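Local coordinates for protein transcription initiation factor tfiid subunit 72/90-100 KDA (Encephalitozoon cuniculi, PDB 2J4B) that is the N-terminal domain of TAF5, a subunit of the TFIID and SAGA complexes that probably mediates regulation of transcription by RNA polymerase II, at residues S14-T17 with W18-S22; L119-I122 with L123-L126; E86-F89 with A90-F93; K73-E76 with S77-T80; L100-R104 with Y105-L109. All coordinates share one frame; numbering follows the deposited sequence.

Interaction 1: S14-T17 with W18-S22; sequences SLKT and WIEDS
The C-terminal half of the amphipathic helix 8-21 brings L15 against W18 and I19 on its inner side and K16 against E20 on its outer side. The backbone bond from I19 N to L15 O, at 2.9 Å, is nearly linear (N-H...O 178°), whereas D21 N reaches T17 O only weakly, as the helix nears its end. L15 has CG anti to the backbone N (chi1 175°), which carries its branch forward along the helix: CG lies 3.9 Å from I19 CD1, and CD1 approaches W18 CE3 at 4.0 Å, obliquely to the indole. Leucine and isoleucine suit this buried face, where they pack on neighbouring helices. On the outer side the extended K16 chain crosses that of E20, and its methylene CE comes 3.2 Å from OE2. The charged ends stay farther apart, K16 NZ to E20 OE2 being 4.3 Å, too long for a salt bridge; K16 NZ pairs instead with D64. Beyond the last turn S22 OG donates to I19 O at 2.7 Å, in the carbonyl plane and on a lone pair, while S22 N binds the same oxygen, so two donors satisfy a carbonyl near the helix terminus. L15 is clasped by L34 and L37 of helix 34-47 and by L110 and F113 of helix 104-116. W18 stacks on F113, and I19 reaches L30 of helix 24-30.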
loop_
_atom_site.group_PDB
_atom_site.type_symbol
_atom_site.label_atom_id
_atom_site.label_comp_id
_atom_site.label_asym_id
_atom_site.label_seq_id
_atom_site.Cartn_x
_atom_site.Cartn_y
_atom_site.Cartn_z
ATOM N N SER A 14 -4.096 -10.137 4.245
ATOM C CA SER A 14 -4.512 -11.231 3.364
ATOM C C SER A 14 -3.793 -11.166 2.001
ATOM O O SER A 14 -3.429 -12.201 1.424
ATOM C CB SER A 14 -6.034 -11.196 3.194
ATOM O OG SER A 14 -6.422 -11.585 1.889
ATOM N N LEU A 15 -3.578 -9.951 1.504
ATOM C CA LEU A 15 -2.714 -9.729 0.351
ATOM C C LEU A 15 -1.264 -10.076 0.671
ATOM O O LEU A 15 -0.621 -10.817 -0.055
ATOM C CB LEU A 15 -2.798 -8.280 -0.105
ATOM C CG LEU A 15 -1.841 -7.881 -1.232
ATOM C CD1 LEU A 15 -2.036 -8.735 -2.485
ATOM C CD2 LEU A 15 -2.007 -6.397 -1.519
ATOM N N LYS A 16 -0.750 -9.536 1.765
ATOM C CA LYS A 16 0.607 -9.850 2.205
ATOM C C LYS A 16 0.858 -11.360 2.275
ATOM O O LYS A 16 1.885 -11.837 1.813
ATOM C CB LYS A 16 0.872 -9.218 3.567
ATOM C CG LYS A 16 2.282 -9.418 4.087
ATOM C CD LYS A 16 2.457 -8.765 5.453
ATOM C CE LYS A 16 3.645 -9.337 6.181
ATOM N NZ LYS A 16 3.685 -8.896 7.596
ATOM N N THR A 17 -0.086 -12.102 2.843
ATOM C CA THR A 17 0.071 -13.539 3.029
ATOM C C THR A 17 0.045 -14.298 1.700
ATOM O O THR A 17 0.708 -15.338 1.542
ATOM C CB THR A 17 -1.037 -14.088 3.951
ATOM O OG1 THR A 17 -1.051 -13.336 5.176
ATOM C CG2 THR A 17 -0.820 -15.558 4.236
ATOM N N TRP A 18 -0.730 -13.774 0.753
ATOM C CA TRP A 18 -0.831 -14.369 -0.576
ATOM C C TRP A 18 0.471 -14.157 -1.332
ATOM O O TRP A 18 1.032 -15.095 -1.889
ATOM C CB TRP A 18 -2.016 -13.769 -1.329
ATOM C CG TRP A 18 -2.158 -14.239 -2.740
ATOM C CD1 TRP A 18 -2.734 -15.396 -3.166
ATOM C CD2 TRP A 18 -1.727 -13.535 -3.923
ATOM N NE1 TRP A 18 -2.683 -15.465 -4.538
ATOM C CE2 TRP A 18 -2.073 -14.336 -5.027
ATOM C CE3 TRP A 18 -1.089 -12.305 -4.146
ATOM C CZ2 TRP A 18 -1.797 -13.953 -6.347
ATOM C CZ3 TRP A 18 -0.817 -11.922 -5.446
ATOM C CH2 TRP A 18 -1.168 -12.751 -6.538
ATOM N N ILE A 19 0.956 -12.918 -1.337
ATOM C CA ILE A 19 2.236 -12.585 -1.984
ATOM C C ILE A 19 3.391 -13.447 -1.470
ATOM O O ILE A 19 4.086 -14.093 -2.246
ATOM C CB ILE A 19 2.625 -11.134 -1.731
ATOM C CG1 ILE A 19 1.651 -10.202 -2.453
ATOM C CG2 ILE A 19 4.091 -10.898 -2.145
ATOM C CD1 ILE A 19 1.825 -8.757 -2.102
ATOM N N GLU A 20 3.582 -13.453 -0.156
ATOM C CA GLU A 20 4.695 -14.162 0.446
ATOM C C GLU A 20 4.689 -15.656 0.085
ATOM O O GLU A 20 5.716 -16.322 0.165
ATOM C CB GLU A 20 4.678 -13.960 1.967
ATOM C CG GLU A 20 4.947 -12.509 2.397
ATOM C CD GLU A 20 4.835 -12.312 3.912
ATOM O OE1 GLU A 20 4.169 -13.146 4.566
ATOM O OE2 GLU A 20 5.411 -11.324 4.441
ATOM N N ASP A 21 3.527 -16.152 -0.339
ATOM C CA ASP A 21 3.357 -17.538 -0.776
ATOM C C ASP A 21 3.503 -17.748 -2.286
ATOM O O ASP A 21 3.674 -18.876 -2.732
ATOM C CB ASP A 21 1.986 -18.064 -0.347
ATOM C CG ASP A 21 2.002 -18.664 1.030
ATOM O OD1 ASP A 21 2.972 -19.394 1.349
ATOM O OD2 ASP A 21 1.053 -18.405 1.805
ATOM N N SER A 22 3.417 -16.686 -3.078
ATOM C CA SER A 22 3.582 -16.833 -4.524
ATOM C C SER A 22 4.987 -17.334 -4.869
ATOM O O SER A 22 5.887 -17.330 -4.019
ATOM C CB SER A 22 3.299 -15.515 -5.253
ATOM O OG SER A 22 4.231 -14.510 -4.892
#

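Interaction 2: L119-I122 with L123-L126; sequences LTYI and LKIL
Four successive i to i+4 backbone bonds, L123 N to L119 O, K124 N to T120 O, I125 N to Y121 O and L126 N to I122 O, all 3.0 to 3.2 Å long, wind the start of helix 120-129, with L119 at the N-cap position. The side-chain contact centres on Y121. One turn on, I125 lays CG1 over a face of the phenol, 4.1 Å from the ring centroid and 28° off its normal, a CH-pi contact. CD1 of I125 continues outward to 3.7 Å from Y121 OH. CG of Y121 stands anti to the backbone N (chi1 170°), which leans the ring over the following turn, where I125 lies. K124 comes to the CD1-CE1 side of the same ring: bent at chi3 (62°), its chain sets NZ 3.7 Å from Y121 CD1, obliquely to the ring. I122 and L126 are only loosely in touch, and I122 packs instead on L15 and L37. A tyrosine fits this half-buried place, since its carbon ring packs on isoleucine, L37 and I41 while its hydroxyl is hydrogen-bonded to D44 of helix 34-47. The chemistry is thus mostly dispersive, with one polar anchor at the hydroxyl, and the lysine's charge might slightly polarise the ring.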
loop_
_atom_site.group_PDB
_atom_site.type_symbol
_atom_site.label_atom_id
_atom_site.label_comp_id
_atom_site.label_asym_id
_atom_site.label_seq_id
_atom_site.Cartn_x
_atom_site.Cartn_y
_atom_site.Cartn_z
ATOM N N LEU A 119 -11.508 -7.674 -2.773
ATOM C CA LEU A 119 -10.707 -6.750 -1.979
ATOM C C LEU A 119 -10.910 -5.358 -2.564
ATOM O O LEU A 119 -9.997 -4.731 -3.095
ATOM C CB LEU A 119 -9.228 -7.157 -1.971
ATOM C CG LEU A 119 -8.873 -8.482 -1.285
ATOM C CD1 LEU A 119 -7.384 -8.605 -1.182
ATOM C CD2 LEU A 119 -9.524 -8.603 0.110
ATOM N N THR A 120 -12.148 -4.898 -2.434
ATOM C CA THR A 120 -12.665 -3.717 -3.099
ATOM C C THR A 120 -11.878 -2.440 -2.752
ATOM O O THR A 120 -11.745 -1.513 -3.565
ATOM C CB THR A 120 -14.157 -3.561 -2.728
ATOM O OG1 THR A 120 -14.774 -2.546 -3.521
ATOM C CG2 THR A 120 -14.273 -3.189 -1.281
ATOM N N TYR A 121 -11.325 -2.398 -1.550
ATOM C CA TYR A 121 -10.562 -1.234 -1.119
ATOM C C TYR A 121 -9.194 -1.184 -1.802
ATOM O O TYR A 121 -8.719 -0.104 -2.155
ATOM C CB TYR A 121 -10.396 -1.229 0.396
ATOM C CG TYR A 121 -9.415 -0.190 0.862
ATOM C CD1 TYR A 121 -9.830 1.106 1.118
ATOM C CD2 TYR A 121 -8.062 -0.494 1.004
ATOM C CE1 TYR A 121 -8.944 2.066 1.530
ATOM C CE2 TYR A 121 -7.159 0.469 1.403
ATOM C CZ TYR A 121 -7.609 1.749 1.664
ATOM O OH TYR A 121 -6.736 2.720 2.063
ATOM N N ILE A 122 -8.552 -2.342 -1.977
ATOM C CA ILE A 122 -7.212 -2.383 -2.571
ATOM C C ILE A 122 -7.276 -2.034 -4.051
ATOM O O ILE A 122 -6.379 -1.380 -4.564
ATOM C CB ILE A 122 -6.525 -3.754 -2.406
ATOM C CG1 ILE A 122 -6.289 -4.077 -0.927
ATOM C CG2 ILE A 122 -5.187 -3.776 -3.164
ATOM C CD1 ILE A 122 -5.517 -5.387 -0.686
ATOM N N LEU A 123 -8.344 -2.472 -4.728
ATOM C CA LEU A 123 -8.576 -2.156 -6.151
ATOM C C LEU A 123 -8.832 -0.673 -6.344
ATOM O O LEU A 123 -8.472 -0.108 -7.356
ATOM C CB LEU A 123 -9.795 -2.919 -6.703
ATOM C CG LEU A 123 -9.732 -4.441 -6.789
ATOM C CD1 LEU A 123 -11.129 -5.056 -6.924
ATOM C CD2 LEU A 123 -8.860 -4.872 -7.925
ATOM N N LYS A 124 -9.490 -0.050 -5.371
ATOM C CA LYS A 124 -9.731 1.380 -5.428
ATOM C C LYS A 124 -8.400 2.071 -5.389
ATOM O O LYS A 124 -8.113 2.925 -6.224
ATOM C CB LYS A 124 -10.598 1.833 -4.265
ATOM C CG LYS A 124 -11.017 3.301 -4.313
ATOM C CD LYS A 124 -11.817 3.673 -3.061
ATOM C CE LYS A 124 -10.999 3.510 -1.747
ATOM N NZ LYS A 124 -11.874 3.773 -0.543
ATOM N N ILE A 125 -7.559 1.665 -4.450
ATOM C CA ILE A 125 -6.237 2.253 -4.322
ATOM C C ILE A 125 -5.439 2.122 -5.625
ATOM O O ILE A 125 -4.822 3.084 -6.065
ATOM C CB ILE A 125 -5.439 1.627 -3.159
ATOM C CG1 ILE A 125 -6.098 1.957 -1.815
ATOM C CG2 ILE A 125 -3.937 2.078 -3.212
ATOM C CD1 ILE A 125 -6.243 3.407 -1.562
ATOM N N LEU A 126 -5.464 0.942 -6.239
ATOM C CA LEU A 126 -4.743 0.719 -7.495
ATOM C C LEU A 126 -5.188 1.712 -8.536
ATOM O O LEU A 126 -4.360 2.374 -9.140
ATOM C CB LEU A 126 -4.974 -0.684 -8.047
ATOM C CG LEU A 126 -4.423 -1.865 -7.265
ATOM C CD1 LEU A 126 -4.045 -3.026 -8.214
ATOM C CD2 LEU A 126 -3.261 -1.435 -6.451
#

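Interaction 3: E86-F89 with A90-F93; sequences ENNF and AYTF
Backbone bonding joins N87 to A90 and Y91 and starts helix 88-95, with N87 at the N-cap position. N87 O receives Y91 N at 2.9 Å, in the carbonyl plane, and a weak bond from A90 N at 3.0 Å. The N87 side chain makes no cap; its ND2 turns instead to H83 O. Farther on, N88 O takes T92 N at 2.8 Å, and T92 OG1 adds a weak bond of 2.9 Å to the same oxygen. Threonine manages this because OG1 stands beside its own backbone N (chi1 -70°), on the side facing the preceding turn. F93 N reaches F89 O weakly.

The aromatic contacts depend on F89. Its CG sits in the crowded position between the backbone N and the carbonyl carbon (chi1 77°), which sets the ring over the next peptide: A90 N lies over one face, 3.2 Å from CD1, and A90 CB stands 4.2 Å above the ring plane, offset toward the rim. The small methyl of A90 fits between F89, I78 and F43, while the F89 ring also meets F75 edge-to-face. The F93 ring packs on P36, I39 and H40 of helix 34-47.

Polar and apolar work are therefore separated: the carbonyls of N87 and N88 each gather two donors, one of them weak, whereas phenylalanine and alanine, lacking polar groups, seal the side that packs against the rest of the domain.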
loop_
_atom_site.group_PDB
_atom_site.type_symbol
_atom_site.label_atom_id
_atom_site.label_comp_id
_atom_site.label_asym_id
_atom_site.label_seq_id
_atom_site.Cartn_x
_atom_site.Cartn_y
_atom_site.Cartn_z
ATOM N N GLU A 86 0.722 19.712 6.354
ATOM C CA GLU A 86 1.855 20.610 6.571
ATOM C C GLU A 86 3.198 19.997 6.129
ATOM O O GLU A 86 4.179 20.700 5.984
ATOM C CB GLU A 86 1.917 21.088 8.035
ATOM C CG GLU A 86 2.448 20.061 9.037
ATOM C CD GLU A 86 2.198 20.442 10.498
ATOM O OE1 GLU A 86 1.653 21.538 10.775
ATOM O OE2 GLU A 86 2.555 19.624 11.376
ATOM N N ASN A 87 3.217 18.690 5.919
ATOM C CA ASN A 87 4.392 17.980 5.445
ATOM C C ASN A 87 4.183 17.527 4.000
ATOM O O ASN A 87 3.328 16.666 3.716
ATOM C CB ASN A 87 4.661 16.781 6.346
ATOM C CG ASN A 87 5.026 17.193 7.755
ATOM O OD1 ASN A 87 6.185 17.551 8.028
ATOM N ND2 ASN A 87 4.047 17.149 8.667
ATOM N N ASN A 88 4.951 18.122 3.089
ATOM C CA ASN A 88 4.701 17.968 1.661
ATOM C C ASN A 88 5.057 16.595 1.139
ATOM O O ASN A 88 4.494 16.143 0.140
ATOM C CB ASN A 88 5.425 19.047 0.853
ATOM C CG ASN A 88 4.613 20.321 0.731
ATOM O OD1 ASN A 88 5.168 21.411 0.579
ATOM N ND2 ASN A 88 3.288 20.194 0.809
ATOM N N PHE A 89 5.987 15.919 1.803
ATOM C CA PHE A 89 6.263 14.548 1.426
ATOM C C PHE A 89 5.013 13.692 1.729
ATOM O O PHE A 89 4.723 12.761 1.002
ATOM C CB PHE A 89 7.516 14.008 2.113
ATOM C CG PHE A 89 7.299 13.628 3.539
ATOM C CD1 PHE A 89 6.765 12.388 3.869
ATOM C CD2 PHE A 89 7.608 14.517 4.555
ATOM C CE1 PHE A 89 6.546 12.052 5.190
ATOM C CE2 PHE A 89 7.394 14.187 5.881
ATOM C CZ PHE A 89 6.864 12.958 6.203
ATOM N N ALA A 90 4.265 14.029 2.780
ATOM C CA ALA A 90 3.026 13.306 3.110
ATOM C C ALA A 90 1.854 13.713 2.212
ATOM O O ALA A 90 1.055 12.863 1.810
ATOM C CB ALA A 90 2.657 13.501 4.561
ATOM N N TYR A 91 1.754 15.012 1.919
ATOM C CA TYR A 91 0.693 15.542 1.070
ATOM C C TYR A 91 0.858 15.051 -0.345
ATOM O O TYR A 91 -0.095 14.590 -0.965
ATOM C CB TYR A 91 0.717 17.074 1.077
ATOM C CG TYR A 91 -0.440 17.732 0.353
ATOM C CD1 TYR A 91 -1.673 17.883 0.966
ATOM C CD2 TYR A 91 -0.290 18.215 -0.936
ATOM C CE1 TYR A 91 -2.732 18.488 0.304
ATOM C CE2 TYR A 91 -1.342 18.832 -1.608
ATOM C CZ TYR A 91 -2.553 18.963 -0.987
ATOM O OH TYR A 91 -3.586 19.572 -1.664
ATOM N N THR A 92 2.076 15.158 -0.855
ATOM C CA THR A 92 2.378 14.709 -2.208
ATOM C C THR A 92 2.069 13.233 -2.360
ATOM O O THR A 92 1.501 12.815 -3.361
ATOM C CB THR A 92 3.834 14.952 -2.566
ATOM O OG1 THR A 92 4.046 16.354 -2.708
ATOM C CG2 THR A 92 4.183 14.267 -3.873
ATOM N N PHE A 93 2.421 12.445 -1.353
ATOM C CA PHE A 93 2.167 11.027 -1.418
ATOM C C PHE A 93 0.654 10.731 -1.469
ATOM O O PHE A 93 0.207 9.831 -2.176
ATOM C CB PHE A 93 2.820 10.303 -0.243
ATOM C CG PHE A 93 2.856 8.818 -0.425
ATOM C CD1 PHE A 93 1.707 8.070 -0.294
ATOM C CD2 PHE A 93 4.032 8.178 -0.784
ATOM C CE1 PHE A 93 1.723 6.714 -0.502
ATOM C CE2 PHE A 93 4.058 6.812 -0.978
ATOM C CZ PHE A 93 2.899 6.081 -0.837
#

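Interaction 4: K73-E76 with S77-T80; sequences KQFE and SIYT
I78 N donates to F75 O at 2.8 Å, and this closes a type I beta turn from F75 to I78. The bond is fairly straight at hydrogen (160°), but the donor stands well above the carbonyl plane, 53° out of it, consistent with the tight i to i+3 closure. The turn also brings the flanking side chains together. F75 and I78 lie side by side and point the same way, with CD1 of the ring 3.7 Å from CD1 of the isoleucine, which comes in obliquely. Both have the first side-chain atom of the main branch beside the backbone N (I78 chi1 -62°), and both are buried: F75 among Y35, I39 and F58, I78 against H83 and I84. S77, small and polar, occupies the outer corner of the turn. Y79 then folds back over it, so that S77 C lies 4.0 Å above the plane of the Y79 ring on one face, offset toward the rim. E76 O also approaches the phenol closely, 3.1 Å from CE1. T80 completes the linker at the N-cap position of helix 81-86, where OG1 makes a weak bond with H83 N, and Y79 N bonds to H83 ND1. One sound backbone bond thus sets the chain's change of direction, while hydrophobic contact of phenylalanine and isoleucine packs one side of the turn and the exposed S77 lies elsewhere on it.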
loop_
_atom_site.group_PDB
_atom_site.type_symbol
_atom_site.label_atom_id
_atom_site.label_comp_id
_atom_site.label_asym_id
_atom_site.label_seq_id
_atom_site.Cartn_x
_atom_site.Cartn_y
_atom_site.Cartn_z
ATOM N N LYS A 73 10.450 6.626 8.640
ATOM C CA LYS A 73 10.684 7.483 9.800
ATOM C C LYS A 73 10.236 8.925 9.573
ATOM O O LYS A 73 10.001 9.652 10.531
ATOM C CB LYS A 73 12.156 7.451 10.220
ATOM C CG LYS A 73 12.410 8.121 11.572
ATOM C CD LYS A 73 13.887 8.143 11.931
ATOM C CE LYS A 73 14.101 8.878 13.238
ATOM N NZ LYS A 73 13.460 10.234 13.220
ATOM N N GLN A 74 10.116 9.351 8.320
ATOM C CA GLN A 74 9.472 10.636 8.039
ATOM C C GLN A 74 7.977 10.573 8.384
ATOM O O GLN A 74 7.430 11.508 8.971
ATOM C CB GLN A 74 9.657 11.048 6.577
ATOM C CG GLN A 74 10.871 11.942 6.306
ATOM C CD GLN A 74 10.891 12.460 4.874
ATOM O OE1 GLN A 74 11.212 11.726 3.945
ATOM N NE2 GLN A 74 10.522 13.724 4.692
ATOM N N PHE A 75 7.325 9.466 8.043
ATOM C CA PHE A 75 5.890 9.308 8.305
ATOM C C PHE A 75 5.572 8.995 9.768
ATOM O O PHE A 75 4.495 9.304 10.245
ATOM C CB PHE A 75 5.304 8.200 7.443
ATOM C CG PHE A 75 5.336 8.488 5.978
ATOM C CD1 PHE A 75 4.604 9.527 5.444
ATOM C CD2 PHE A 75 6.060 7.691 5.119
ATOM C CE1 PHE A 75 4.618 9.763 4.082
ATOM C CE2 PHE A 75 6.072 7.940 3.781
ATOM C CZ PHE A 75 5.354 8.972 3.263
ATOM N N GLU A 76 6.502 8.362 10.465
ATOM C CA GLU A 76 6.337 8.064 11.889
ATOM C C GLU A 76 5.771 9.243 12.701
ATOM O O GLU A 76 4.957 9.037 13.597
ATOM C CB GLU A 76 7.682 7.620 12.473
ATOM C CG GLU A 76 7.792 7.713 13.982
ATOM C CD GLU A 76 9.232 7.680 14.451
ATOM O OE1 GLU A 76 9.923 6.671 14.175
ATOM O OE2 GLU A 76 9.667 8.662 15.096
ATOM N N SER A 77 6.198 10.466 12.380
ATOM C CA SER A 77 5.792 11.662 13.125
ATOM C C SER A 77 4.490 12.272 12.626
ATOM O O SER A 77 4.054 13.290 13.147
ATOM C CB SER A 77 6.895 12.742 13.069
ATOM O OG SER A 77 6.788 13.566 11.902
ATOM N N ILE A 78 3.876 11.661 11.616
ATOM C CA ILE A 78 2.620 12.150 11.049
ATOM C C ILE A 78 1.417 11.397 11.622
ATOM O O ILE A 78 1.124 10.294 11.167
ATOM C CB ILE A 78 2.623 11.957 9.528
ATOM C CG1 ILE A 78 3.746 12.774 8.898
ATOM C CG2 ILE A 78 1.277 12.357 8.907
ATOM C CD1 ILE A 78 3.894 12.513 7.429
ATOM N N TYR A 79 0.732 11.997 12.604
ATOM C CA TYR A 79 -0.398 11.353 13.297
ATOM C C TYR A 79 -1.766 11.916 12.915
ATOM O O TYR A 79 -2.755 11.196 12.939
ATOM C CB TYR A 79 -0.267 11.491 14.828
ATOM C CG TYR A 79 1.098 11.163 15.360
ATOM C CD1 TYR A 79 1.590 9.863 15.306
ATOM C CD2 TYR A 79 1.905 12.150 15.914
ATOM C CE1 TYR A 79 2.843 9.555 15.787
ATOM C CE2 TYR A 79 3.169 11.843 16.398
ATOM C CZ TYR A 79 3.628 10.545 16.323
ATOM O OH TYR A 79 4.875 10.233 16.799
ATOM N N THR A 80 -1.833 13.205 12.603
ATOM C CA THR A 80 -3.116 13.851 12.376
ATOM C C THR A 80 -3.268 14.325 10.948
ATOM O O THR A 80 -2.314 14.300 10.168
ATOM C CB THR A 80 -3.304 15.043 13.315
ATOM O OG1 THR A 80 -2.374 16.078 12.963
ATOM C CG2 THR A 80 -3.092 14.610 14.765
#

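Interaction 5: L100-R104 with Y105-L109; sequences LSMGR and YAFDL
M102 and F107 meet across the corner between strand 98-103 and helix 104-116, the sulfur approaching the ring at its edge. SD of M102 lies near the F107 ring plane, 4.3 Å from its CD1, and 4.1 Å from F107 CA. M102 is extended beyond CG, so it reaches from the strand to the first turn of the helix, while F107 has CG anti to the backbone N (chi1 -176°), which places the ring beside V134 of strand 130-135. A long, unbranched thioether suits this span, and on the sheet M102 also packs on I132.

R104 and Y105 form the second pair, on the exposed side. The guanidinium and the phenol are roughly parallel, their planes 24° apart, and Y105 CE1 lies over one guanidinium face. Bends at chi2 and chi3 of the arginine bring its head beside the ring; NH2 of R104 stays 3.8 Å from Y105 OH, so this is a loose approach of two flat groups at the surface.

Backbone bonds set the corner between these pairs. G103, at the N-cap position, offers O to F107 N at 3.1 Å, R104 O takes D108 N at the same length, and G103 N is tied to D29. The short strand and helix segments run nearly perpendicular, at 95°, with axes 6.2 Å apart at closest approach. Strand 98-103 pairs in parallel with strand 130-135, and the chain passes from one to the other through helices 104-116 and 120-129. This corner is therefore the strand-to-helix turn that begins a crossover connection between two parallel strands.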
loop_
_atom_site.group_PDB
_atom_site.type_symbol
_atom_site.label_atom_id
_atom_site.label_comp_id
_atom_site.label_asym_id
_atom_site.label_seq_id
_atom_site.Cartn_x
_atom_site.Cartn_y
_atom_site.Cartn_z
ATOM N N LEU A 100 4.680 1.845 -10.124
ATOM C CA LEU A 100 5.214 0.496 -9.971
ATOM C C LEU A 100 5.384 -0.100 -11.372
ATOM O O LEU A 100 4.749 0.350 -12.322
ATOM C CB LEU A 100 4.261 -0.377 -9.148
ATOM C CG LEU A 100 3.926 0.036 -7.698
ATOM C CD1 LEU A 100 2.628 -0.557 -7.240
ATOM C CD2 LEU A 100 5.039 -0.322 -6.704
ATOM N N SER A 101 6.261 -1.089 -11.507
ATOM C CA SER A 101 6.372 -1.836 -12.749
ATOM C C SER A 101 6.157 -3.301 -12.439
ATOM O O SER A 101 6.626 -3.795 -11.409
ATOM C CB SER A 101 7.744 -1.631 -13.387
ATOM O OG SER A 101 8.732 -2.395 -12.707
ATOM N N MET A 102 5.432 -3.980 -13.318
ATOM C CA MET A 102 5.075 -5.393 -13.144
ATOM C C MET A 102 5.116 -6.139 -14.464
ATOM O O MET A 102 4.812 -5.562 -15.496
ATOM C CB MET A 102 3.643 -5.519 -12.624
ATOM C CG MET A 102 3.468 -5.092 -11.227
ATOM S SD MET A 102 1.945 -5.699 -10.498
ATOM C CE MET A 102 1.999 -4.718 -8.993
ATOM N N GLY A 103 5.472 -7.418 -14.424
ATOM C CA GLY A 103 5.335 -8.283 -15.579
ATOM C C GLY A 103 3.865 -8.589 -15.789
ATOM O O GLY A 103 3.061 -8.432 -14.870
ATOM N N ARG A 104 3.510 -9.031 -16.988
ATOM C CA ARG A 104 2.121 -9.303 -17.338
ATOM C C ARG A 104 1.504 -10.411 -16.493
ATOM O O ARG A 104 0.325 -10.352 -16.168
ATOM C CB ARG A 104 1.992 -9.695 -18.816
ATOM C CG ARG A 104 0.585 -9.449 -19.399
ATOM C CD ARG A 104 0.043 -10.596 -20.304
ATOM N NE ARG A 104 1.068 -11.245 -21.118
ATOM C CZ ARG A 104 0.817 -12.150 -22.067
ATOM N NH1 ARG A 104 -0.436 -12.519 -22.339
ATOM N NH2 ARG A 104 1.825 -12.692 -22.750
ATOM N N TYR A 105 2.289 -11.423 -16.139
ATOM C CA TYR A 105 1.766 -12.538 -15.356
ATOM C C TYR A 105 1.488 -12.173 -13.876
ATOM O O TYR A 105 0.408 -12.429 -13.367
ATOM C CB TYR A 105 2.715 -13.725 -15.441
ATOM C CG TYR A 105 2.956 -14.193 -16.851
ATOM C CD1 TYR A 105 1.903 -14.618 -17.646
ATOM C CD2 TYR A 105 4.238 -14.197 -17.399
ATOM C CE1 TYR A 105 2.115 -15.031 -18.942
ATOM C CE2 TYR A 105 4.456 -14.622 -18.694
ATOM C CZ TYR A 105 3.386 -15.032 -19.460
ATOM O OH TYR A 105 3.578 -15.454 -20.764
ATOM N N ALA A 106 2.475 -11.598 -13.193
ATOM C CA ALA A 106 2.302 -11.108 -11.819
ATOM C C ALA A 106 1.088 -10.192 -11.715
ATOM O O ALA A 106 0.261 -10.325 -10.794
ATOM C CB ALA A 106 3.553 -10.367 -11.357
ATOM N N PHE A 107 0.992 -9.256 -12.655
ATOM C CA PHE A 107 -0.173 -8.395 -12.741
ATOM C C PHE A 107 -1.456 -9.232 -12.795
ATOM O O PHE A 107 -2.361 -9.042 -11.986
ATOM C CB PHE A 107 -0.084 -7.493 -13.980
ATOM C CG PHE A 107 -1.211 -6.506 -14.103
ATOM C CD1 PHE A 107 -1.342 -5.462 -13.194
ATOM C CD2 PHE A 107 -2.126 -6.603 -15.142
ATOM C CE1 PHE A 107 -2.364 -4.529 -13.324
ATOM C CE2 PHE A 107 -3.145 -5.692 -15.280
ATOM C CZ PHE A 107 -3.275 -4.656 -14.373
ATOM N N ASP A 108 -1.536 -10.152 -13.748
ATOM C CA ASP A 108 -2.753 -10.935 -13.920
ATOM C C ASP A 108 -3.093 -11.750 -12.653
ATOM O O ASP A 108 -4.226 -11.713 -12.151
ATOM C CB ASP A 108 -2.659 -11.817 -15.158
ATOM C CG ASP A 108 -4.019 -12.225 -15.672
ATOM O OD1 ASP A 108 -4.774 -12.871 -14.918
ATOM O OD2 ASP A 108 -4.361 -11.889 -16.823
ATOM N N LEU A 109 -2.116 -12.457 -12.109
ATOM C CA LEU A 109 -2.328 -13.142 -10.841
ATOM C C LEU A 109 -2.855 -12.172 -9.781
ATOM O O LEU A 109 -3.798 -12.504 -9.051
ATOM C CB LEU A 109 -1.043 -13.839 -10.375
ATOM C CG LEU A 109 -0.724 -15.091 -11.206
ATOM C CD1 LEU A 109 0.729 -15.530 -11.032
ATOM C CD2 LEU A 109 -1.690 -16.249 -10.885
#

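In the fold
All five contacts are local, yet they divide by setting. Interactions 1 and 2 belong to the helical body and touch through L15 CD2 and I122 CD1, 3.7 Å apart; each presents aliphatic chains inward and charged ones outward. Interaction 5 joins interaction 1 where W18 CH2 meets L109 O at 3.6 Å, but its chemistry differs, with sulfur and a guanidinium set against rings. Interactions 3 and 4, centres about 10 Å apart, form a cluster at the other end of the domain, where I78 CD1 packs on A90 CB. Interaction 3 is the surface contact, the others being partly buried, and interaction 4 is a turn among helical or strand-to-helix contacts.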